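PDB 2PCS: conserved protein from Geobacillus kaustophilus, which is of unknown function but belongs to the carbon monoxide dehydrogenase subunit G (CoxG) family with a Bet v 1-like fold and probably binds a small ligand. Local coordinates for residues A[39-42]-A[43-47]. Residues are numbered along the deposited sequence; the frame is centred on the assembly and turned at random.
Sequences ELIG and EDKYK
Leu40 lays a methyl over one face of the Tyr46 ring, its CD1 3.5 Å from CE2 of Tyr46, in an apolar contact over the CE2-CZ side of that face. The Leu40 side chain gets there with CG anti to the backbone N (chi1 -162°). The two form a non-hydrogen-bonded antiparallel pair, and the Tyr46 side chain lies about 5 Å from a bound, unidentified ligand. Replacing Tyr46 by an alanine would probably leave the Leu40 methyl without its aromatic partner and remove the ring beside that ligand. On the face that carries Lys45 and Lys47, Ile41 CG2 rests 3.9 Å from CB of Lys47, and Ile41 CD1 lies 4.1 Å from CG of Lys45; the lysines offer aliphatic stems and carry their ammonium groups away. All three also touch Ile64 on strand 59-71. Two backbone hydrogen bonds join Glu39 and Lys47, and a third runs from Ile41 N to Lys45 O at 2.9 Å, nearly straight at the hydrogen (176°). Asp44 takes a positive phi (61°), which aspartate, asparagine and glycine accept more readily than most, and Gly42 is almost fully extended, easy for glycine. A beta bulge between Leu40 and Gly42 and a type II turn from Gly42 to Lys45 close this edge beta hairpin of the Bet v 1-like antiparallel sheet.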
loop_
_atom_site.group_PDB
_atom_site.type_symbol
_atom_site.label_atom_id
_atom_site.label_comp_id
_atom_site.label_asym_id
_atom_site.label_seq_id
_atom_site.Cartn_x
_atom_site.Cartn_y
_atom_site.Cartn_z
ATOM N N GLU A 39 7.737 -11.270 -5.644
ATOM C CA GLU A 39 8.373 -12.544 -5.337
ATOM C C GLU A 39 8.566 -12.697 -3.827
ATOM O O GLU A 39 9.193 -11.853 -3.170
ATOM C CB GLU A 39 9.729 -12.645 -6.065
ATOM C CG GLU A 39 10.404 -14.019 -6.048
ATOM C CD GLU A 39 11.953 -13.966 -6.164
ATOM O OE1 GLU A 39 12.522 -12.881 -6.480
ATOM O OE2 GLU A 39 12.602 -15.028 -5.927
ATOM N N LEU A 40 8.027 -13.788 -3.289
ATOM C CA LEU A 40 8.379 -14.248 -1.947
ATOM C C LEU A 40 9.883 -14.529 -1.821
ATOM O O LEU A 40 10.460 -15.298 -2.585
ATOM C CB LEU A 40 7.563 -15.492 -1.585
ATOM C CG LEU A 40 7.423 -15.943 -0.125
ATOM C CD1 LEU A 40 6.574 -15.010 0.735
ATOM C CD2 LEU A 40 6.865 -17.383 -0.080
ATOM N N ILE A 41 10.534 -13.891 -0.866
ATOM C CA ILE A 41 11.964 -14.062 -0.732
ATOM C C ILE A 41 12.246 -14.423 0.705
ATOM O O ILE A 41 13.391 -14.584 1.119
ATOM C CB ILE A 41 12.762 -12.781 -1.194
ATOM C CG1 ILE A 41 12.234 -11.532 -0.488
ATOM C CG2 ILE A 41 12.607 -12.591 -2.679
ATOM C CD1 ILE A 41 13.255 -10.407 -0.348
ATOM N N GLY A 42 11.183 -14.567 1.466
ATOM C CA GLY A 42 11.332 -14.767 2.913
ATOM C C GLY A 42 9.988 -14.926 3.582
ATOM O O GLY A 42 8.946 -14.938 2.916
ATOM N N GLU A 43 10.000 -15.050 4.897
ATOM C CA GLU A 43 8.741 -15.233 5.597
ATOM C C GLU A 43 8.009 -13.886 5.695
ATOM O O GLU A 43 8.471 -12.948 6.393
ATOM C CB GLU A 43 8.913 -15.886 6.987
ATOM C CG GLU A 43 7.563 -16.140 7.669
ATOM C CD GLU A 43 7.648 -16.537 9.148
ATOM O OE1 GLU A 43 8.771 -16.750 9.703
ATOM O OE2 GLU A 43 6.542 -16.647 9.753
ATOM N N ASP A 44 6.877 -13.816 4.995
ATOM C CA ASP A 44 6.041 -12.609 4.950
ATOM C C ASP A 44 6.832 -11.411 4.355
ATOM O O ASP A 44 6.671 -10.266 4.777
ATOM C CB ASP A 44 5.479 -12.342 6.354
ATOM C CG ASP A 44 4.561 -13.514 6.847
ATOM O OD1 ASP A 44 3.743 -14.021 6.029
ATOM O OD2 ASP A 44 4.642 -13.910 8.040
ATOM N N LYS A 45 7.711 -11.731 3.393
ATOM C CA LYS A 45 8.702 -10.799 2.832
ATOM C C LYS A 45 8.761 -10.998 1.331
ATOM O O LYS A 45 9.047 -12.105 0.864
ATOM C CB LYS A 45 10.070 -11.039 3.432
ATOM C CG LYS A 45 11.093 -9.981 3.139
ATOM C CD LYS A 45 12.360 -10.347 3.892
ATOM C CE LYS A 45 13.437 -9.295 3.869
ATOM N NZ LYS A 45 14.050 -9.170 5.240
ATOM N N TYR A 46 8.459 -9.933 0.586
ATOM C CA TYR A 46 8.431 -9.987 -0.865
ATOM C C TYR A 46 9.381 -8.970 -1.470
ATOM O O TYR A 46 9.809 -8.017 -0.808
ATOM C CB TYR A 46 7.018 -9.763 -1.409
ATOM C CG TYR A 46 6.028 -10.646 -0.734
ATOM C CD1 TYR A 46 5.673 -10.413 0.602
ATOM C CD2 TYR A 46 5.469 -11.732 -1.397
ATOM C CE1 TYR A 46 4.814 -11.237 1.271
ATOM C CE2 TYR A 46 4.570 -12.574 -0.733
ATOM C CZ TYR A 46 4.250 -12.310 0.611
ATOM O OH TYR A 46 3.361 -13.113 1.315
ATOM N N LYS A 47 9.688 -9.219 -2.742
ATOM C CA LYS A 47 10.469 -8.348 -3.566
ATOM C C LYS A 47 9.524 -7.950 -4.688
ATOM O O LYS A 47 8.938 -8.786 -5.386
ATOM C CB LYS A 47 11.724 -9.041 -4.106
ATOM C CG LYS A 47 12.668 -8.132 -4.948
ATOM C CD LYS A 47 14.113 -8.546 -4.768
ATOM C CE LYS A 47 14.973 -8.348 -6.033
ATOM N NZ LYS A 47 16.093 -7.358 -5.836
#